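Local coordinates for CAMK/CAMK2 protein kinase (Salpingoeca rosetta, PDB 5IG1) that probably phosphorylates serine and threonine residues of proteins with ATP under calcium/calmodulin control, this chain being the kinase-domain part of a longer CaMKII, at residues G101-Y113 with T290-K302. Sequence-based numbering, arbitrary orientation.
Sequences GELFDEIVTRKFY and TLEELKKFNARRK
Glu-102 and Arg-301 reach each other because the arginine, whose CG is flanked by both its backbone N and its carbonyl carbon (chi1 48°), runs extended to NE, while the glutamate is extended beyond CG. The chains pass side by side, running opposite ways, and Arg-301 NH2 meets Glu-102 OE1 at 2.7 Å, nearly straight at 166°, with carboxylate and guanidinium almost coplanar. Asp-105 OD1 adds a long salt bridge to the same nitrogen. Asn-298 works both ways: its ND2 donates to Phe-104 O (2.9 Å) from above the carbonyl plane, and its OD1 accepts from Arg-301 NH2 at 3.3 Å, steadying the guanidinium. With an alanine in place of Asn-298 both bonds go, which would probably leave Phe-104 O without this donor and the guanidinium freer to turn. Phe-104 fits as a knob among Leu-294, Phe-297, Asn-298 and Arg-301, with Phe-297 CE2 at its ring edge, 3.8 Å from Phe-104 CD2. Val-108 CG1 lies against Leu-294 CB (3.6 Å), and Leu-291 CD1 approaches Tyr-113 CD2 at 3.5 Å. Tyr-113 OH and Thr-290 OG1 bond to the carbonyls of Leu-211 and Leu-212 in helix 198-213, which also packs on Phe-104 and Leu-294. Helix 288-302 lies against the C-lobe beside the short helix 103-107 that follows the hinge, consistent with the start of the CaMKII regulatory segment docked on its kinase domain.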
loop_
_atom_site.group_PDB
_atom_site.type_symbol
_atom_site.label_atom_id
_atom_site.label_comp_id
_atom_site.label_asym_id
_atom_site.label_seq_id
_atom_site.Cartn_x
_atom_site.Cartn_y
_atom_site.Cartn_z
ATOM N N GLY A 101 -8.816 5.811 7.440
ATOM C CA GLY A 101 -9.182 4.588 6.779
ATOM C C GLY A 101 -8.462 4.403 5.459
ATOM O O GLY A 101 -7.504 5.105 5.116
ATOM N N GLU A 102 -8.945 3.412 4.711
ATOM C CA GLU A 102 -8.401 3.119 3.395
ATOM C C GLU A 102 -8.793 4.204 2.398
ATOM O O GLU A 102 -9.934 4.674 2.383
ATOM C CB GLU A 102 -8.901 1.760 2.906
ATOM C CG GLU A 102 -8.477 0.585 3.768
ATOM C CD GLU A 102 -8.884 -0.747 3.172
ATOM O OE1 GLU A 102 -9.528 -0.753 2.103
ATOM O OE2 GLU A 102 -8.556 -1.791 3.770
ATOM N N LEU A 103 -7.831 4.583 1.549
ATOM C CA LEU A 103 -8.050 5.624 0.545
ATOM C C LEU A 103 -9.236 5.299 -0.359
ATOM O O LEU A 103 -10.045 6.180 -0.682
ATOM C CB LEU A 103 -6.778 5.800 -0.286
ATOM C CG LEU A 103 -6.848 6.701 -1.519
ATOM C CD1 LEU A 103 -7.134 8.124 -1.092
ATOM C CD2 LEU A 103 -5.558 6.616 -2.346
ATOM N N PHE A 104 -9.358 4.037 -0.777
ATOM C CA PHE A 104 -10.417 3.686 -1.716
ATOM C C PHE A 104 -11.779 3.706 -1.043
ATOM O O PHE A 104 -12.788 3.976 -1.702
ATOM C CB PHE A 104 -10.147 2.316 -2.343
ATOM C CG PHE A 104 -9.059 2.324 -3.393
ATOM C CD1 PHE A 104 -8.043 3.263 -3.367
ATOM C CD2 PHE A 104 -9.068 1.398 -4.417
ATOM C CE1 PHE A 104 -7.055 3.267 -4.328
ATOM C CE2 PHE A 104 -8.078 1.400 -5.381
ATOM C CZ PHE A 104 -7.076 2.340 -5.338
ATOM N N ASP A 105 -11.831 3.438 0.264
ATOM C CA ASP A 105 -13.088 3.558 0.988
ATOM C C ASP A 105 -13.515 5.013 1.152
ATOM O O ASP A 105 -14.694 5.277 1.406
ATOM C CB ASP A 105 -12.981 2.890 2.360
ATOM C CG ASP A 105 -12.832 1.382 2.272
ATOM O OD1 ASP A 105 -13.245 0.794 1.251
ATOM O OD2 ASP A 105 -12.310 0.780 3.236
ATOM N N GLU A 106 -12.587 5.960 1.016
ATOM C CA GLU A 106 -12.915 7.368 1.194
ATOM C C GLU A 106 -13.226 8.056 -0.123
ATOM O O GLU A 106 -14.085 8.946 -0.164
ATOM C CB GLU A 106 -11.766 8.100 1.897
ATOM C CG GLU A 106 -12.097 9.540 2.317
ATOM C CD GLU A 106 -11.792 10.564 1.238
ATOM O OE1 GLU A 106 -11.148 10.205 0.232
ATOM O OE2 GLU A 106 -12.192 11.734 1.397
ATOM N N ILE A 107 -12.531 7.672 -1.194
ATOM C CA ILE A 107 -12.808 8.250 -2.506
ATOM C C ILE A 107 -14.268 8.030 -2.892
ATOM O O ILE A 107 -14.920 8.931 -3.436
ATOM C CB ILE A 107 -11.837 7.670 -3.550
ATOM C CG1 ILE A 107 -10.415 8.148 -3.259
ATOM C CG2 ILE A 107 -12.242 8.073 -4.953
ATOM C CD1 ILE A 107 -9.384 7.564 -4.195
ATOM N N VAL A 108 -14.818 6.848 -2.591
ATOM C CA VAL A 108 -16.207 6.567 -2.951
ATOM C C VAL A 108 -17.176 7.477 -2.215
ATOM O O VAL A 108 -18.329 7.614 -2.637
ATOM C CB VAL A 108 -16.579 5.087 -2.700
ATOM C CG1 VAL A 108 -15.874 4.178 -3.689
ATOM C CG2 VAL A 108 -16.252 4.690 -1.273
ATOM N N THR A 109 -16.751 8.100 -1.119
ATOM C CA THR A 109 -17.619 9.011 -0.382
ATOM C C THR A 109 -17.458 10.464 -0.813
ATOM O O THR A 109 -18.174 11.328 -0.298
ATOM C CB THR A 109 -17.369 8.900 1.130
ATOM O OG1 THR A 109 -16.203 9.655 1.483
ATOM C CG2 THR A 109 -17.176 7.444 1.535
ATOM N N ARG A 110 -16.549 10.757 -1.738
ATOM C CA ARG A 110 -16.330 12.133 -2.163
ATOM C C ARG A 110 -17.421 12.571 -3.125
ATOM O O ARG A 110 -17.895 11.784 -3.949
ATOM C CB ARG A 110 -14.962 12.285 -2.832
ATOM C CG ARG A 110 -13.775 11.963 -1.929
ATOM C CD ARG A 110 -12.481 12.454 -2.544
ATOM N NE ARG A 110 -11.305 11.968 -1.825
ATOM C CZ ARG A 110 -10.053 12.264 -2.159
ATOM N NH1 ARG A 110 -9.810 13.054 -3.197
ATOM N NH2 ARG A 110 -9.042 11.775 -1.455
ATOM N N LYS A 111 -17.831 13.835 -3.007
ATOM C CA LYS A 111 -18.752 14.406 -3.978
ATOM C C LYS A 111 -18.033 14.848 -5.242
ATOM O O LYS A 111 -18.681 15.059 -6.273
ATOM C CB LYS A 111 -19.503 15.597 -3.376
ATOM C CG LYS A 111 -18.656 16.859 -3.242
ATOM C CD LYS A 111 -19.523 18.106 -3.103
ATOM C CE LYS A 111 -20.335 18.372 -4.370
ATOM N NZ LYS A 111 -19.467 18.644 -5.557
ATOM N N PHE A 112 -16.712 14.995 -5.182
ATOM C CA PHE A 112 -15.925 15.442 -6.319
ATOM C C PHE A 112 -14.614 14.677 -6.320
ATOM O O PHE A 112 -13.909 14.641 -5.307
ATOM C CB PHE A 112 -15.667 16.951 -6.266
ATOM C CG PHE A 112 -14.858 17.473 -7.420
ATOM C CD1 PHE A 112 -15.458 17.734 -8.641
ATOM C CD2 PHE A 112 -13.503 17.724 -7.276
ATOM C CE1 PHE A 112 -14.718 18.227 -9.702
ATOM C CE2 PHE A 112 -12.757 18.213 -8.332
ATOM C CZ PHE A 112 -13.364 18.460 -9.550
ATOM N N TYR A 113 -14.303 14.059 -7.451
ATOM C CA TYR A 113 -13.091 13.265 -7.587
ATOM C C TYR A 113 -12.695 13.298 -9.053
ATOM O O TYR A 113 -13.506 12.965 -9.923
ATOM C CB TYR A 113 -13.310 11.829 -7.103
ATOM C CG TYR A 113 -12.134 10.914 -7.326
ATOM C CD1 TYR A 113 -10.998 11.012 -6.539
ATOM C CD2 TYR A 113 -12.163 9.948 -8.316
ATOM C CE1 TYR A 113 -9.916 10.177 -6.739
ATOM C CE2 TYR A 113 -11.093 9.108 -8.524
ATOM C CZ TYR A 113 -9.965 9.226 -7.736
ATOM O OH TYR A 113 -8.885 8.392 -7.937
ATOM N N THR A 290 -16.307 6.538 -12.080
ATOM C CA THR A 290 -15.210 5.942 -11.327
ATOM C C THR A 290 -15.618 5.686 -9.884
ATOM O O THR A 290 -15.208 4.688 -9.278
ATOM C CB THR A 290 -13.983 6.847 -11.382
ATOM O OG1 THR A 290 -13.576 7.016 -12.747
ATOM C CG2 THR A 290 -12.834 6.230 -10.590
ATOM N N LEU A 291 -16.438 6.575 -9.322
ATOM C CA LEU A 291 -16.882 6.420 -7.941
ATOM C C LEU A 291 -17.844 5.242 -7.795
ATOM O O LEU A 291 -17.729 4.450 -6.853
ATOM C CB LEU A 291 -17.522 7.725 -7.456
ATOM C CG LEU A 291 -16.612 8.689 -6.682
ATOM C CD1 LEU A 291 -15.205 8.680 -7.250
ATOM C CD2 LEU A 291 -17.169 10.110 -6.675
ATOM N N GLU A 292 -18.805 5.112 -8.713
ATOM C CA GLU A 292 -19.757 4.004 -8.626
ATOM C C GLU A 292 -19.063 2.666 -8.856
ATOM O O GLU A 292 -19.225 1.714 -8.075
ATOM C CB GLU A 292 -20.882 4.204 -9.641
ATOM C CG GLU A 292 -21.584 5.548 -9.554
ATOM C CD GLU A 292 -22.620 5.603 -8.447
ATOM O OE1 GLU A 292 -22.706 4.637 -7.655
ATOM O OE2 GLU A 292 -23.358 6.611 -8.376
ATOM N N GLU A 293 -18.282 2.580 -9.934
ATOM C CA GLU A 293 -17.493 1.384 -10.189
ATOM C C GLU A 293 -16.576 1.074 -9.019
ATOM O O GLU A 293 -16.317 -0.098 -8.722
ATOM C CB GLU A 293 -16.680 1.563 -11.472
ATOM C CG GLU A 293 -16.182 0.268 -12.070
ATOM C CD GLU A 293 -17.298 -0.724 -12.292
ATOM O OE1 GLU A 293 -17.300 -1.776 -11.619
ATOM O OE2 GLU A 293 -18.180 -0.445 -13.131
ATOM N N LEU A 294 -16.088 2.113 -8.340
ATOM C CA LEU A 294 -15.192 1.907 -7.212
ATOM C C LEU A 294 -15.942 1.377 -5.998
ATOM O O LEU A 294 -15.379 0.601 -5.222
ATOM C CB LEU A 294 -14.463 3.213 -6.891
ATOM C CG LEU A 294 -13.209 3.141 -6.018
ATOM C CD1 LEU A 294 -12.264 2.079 -6.518
ATOM C CD2 LEU A 294 -12.512 4.500 -6.001
ATOM N N LYS A 295 -17.203 1.779 -5.815
ATOM C CA LYS A 295 -18.043 1.144 -4.801
ATOM C C LYS A 295 -18.219 -0.338 -5.101
ATOM O O LYS A 295 -18.141 -1.184 -4.198
ATOM C CB LYS A 295 -19.407 1.839 -4.722
ATOM C CG LYS A 295 -19.332 3.309 -4.333
ATOM C CD LYS A 295 -20.626 4.064 -4.646
ATOM C CE LYS A 295 -20.469 5.560 -4.362
ATOM N NZ LYS A 295 -21.566 6.395 -4.924
ATOM N N LYS A 296 -18.460 -0.673 -6.375
ATOM C CA LYS A 296 -18.568 -2.084 -6.739
ATOM C C LYS A 296 -17.260 -2.820 -6.472
ATOM O O LYS A 296 -17.267 -3.971 -6.019
ATOM C CB LYS A 296 -18.982 -2.223 -8.206
ATOM C CG LYS A 296 -20.316 -1.563 -8.549
ATOM C CD LYS A 296 -21.106 -2.373 -9.572
ATOM C CE LYS A 296 -20.494 -2.304 -10.964
ATOM N NZ LYS A 296 -20.649 -0.951 -11.573
ATOM N N PHE A 297 -16.127 -2.157 -6.729
ATOM C CA PHE A 297 -14.810 -2.760 -6.521
ATOM C C PHE A 297 -14.544 -3.012 -5.042
ATOM O O PHE A 297 -14.179 -4.126 -4.640
ATOM C CB PHE A 297 -13.748 -1.832 -7.118
ATOM C CG PHE A 297 -12.325 -2.276 -6.893
ATOM C CD1 PHE A 297 -11.791 -3.333 -7.610
ATOM C CD2 PHE A 297 -11.508 -1.602 -5.997
ATOM C CE1 PHE A 297 -10.479 -3.727 -7.419
ATOM C CE2 PHE A 297 -10.197 -1.990 -5.802
ATOM C CZ PHE A 297 -9.680 -3.054 -6.515
ATOM N N ASN A 298 -14.699 -1.970 -4.219
ATOM C CA ASN A 298 -14.553 -2.118 -2.776
ATOM C C ASN A 298 -15.446 -3.229 -2.251
ATOM O O ASN A 298 -15.032 -4.010 -1.387
ATOM C CB ASN A 298 -14.884 -0.801 -2.064
ATOM C CG ASN A 298 -13.852 0.291 -2.313
ATOM O OD1 ASN A 298 -12.687 0.015 -2.625
ATOM N ND2 ASN A 298 -14.278 1.545 -2.162
ATOM N N ALA A 299 -16.675 -3.320 -2.767
ATOM C CA ALA A 299 -17.549 -4.414 -2.358
ATOM C C ALA A 299 -16.974 -5.761 -2.778
ATOM O O ALA A 299 -17.006 -6.725 -2.004
ATOM C CB ALA A 299 -18.948 -4.221 -2.941
ATOM N N ARG A 300 -16.415 -5.838 -3.985
ATOM C CA ARG A 300 -15.971 -7.123 -4.510
ATOM C C ARG A 300 -14.760 -7.669 -3.763
ATOM O O ARG A 300 -14.677 -8.879 -3.540
ATOM C CB ARG A 300 -15.671 -7.008 -6.005
ATOM C CG ARG A 300 -16.845 -7.401 -6.867
ATOM C CD ARG A 300 -16.483 -7.467 -8.349
ATOM N NE ARG A 300 -16.423 -6.149 -8.974
ATOM C CZ ARG A 300 -15.296 -5.526 -9.300
ATOM N NH1 ARG A 300 -14.127 -6.110 -9.085
ATOM N NH2 ARG A 300 -15.336 -4.322 -9.853
ATOM N N ARG A 301 -13.788 -6.820 -3.407
ATOM C CA ARG A 301 -12.563 -7.364 -2.823
ATOM C C ARG A 301 -12.800 -7.910 -1.416
ATOM O O ARG A 301 -12.159 -8.886 -1.018
ATOM C CB ARG A 301 -11.441 -6.321 -2.844
ATOM C CG ARG A 301 -11.793 -4.955 -2.330
ATOM C CD ARG A 301 -10.672 -3.988 -2.663
ATOM N NE ARG A 301 -10.848 -2.676 -2.063
ATOM C CZ ARG A 301 -10.475 -2.377 -0.825
ATOM N NH1 ARG A 301 -9.902 -3.303 -0.065
ATOM N NH2 ARG A 301 -10.670 -1.162 -0.344
ATOM N N LYS A 302 -13.698 -7.300 -0.639
ATOM C CA LYS A 302 -13.950 -7.812 0.707
ATOM C C LYS A 302 -14.636 -9.169 0.653
ATOM O O LYS A 302 -14.390 -10.037 1.495
ATOM C CB LYS A 302 -14.801 -6.820 1.499
ATOM C CG LYS A 302 -14.004 -5.740 2.201
ATOM C CD LYS A 302 -14.884 -4.859 3.081
ATOM C CE LYS A 302 -15.325 -5.576 4.350
ATOM N NZ LYS A 302 -16.227 -4.734 5.191
#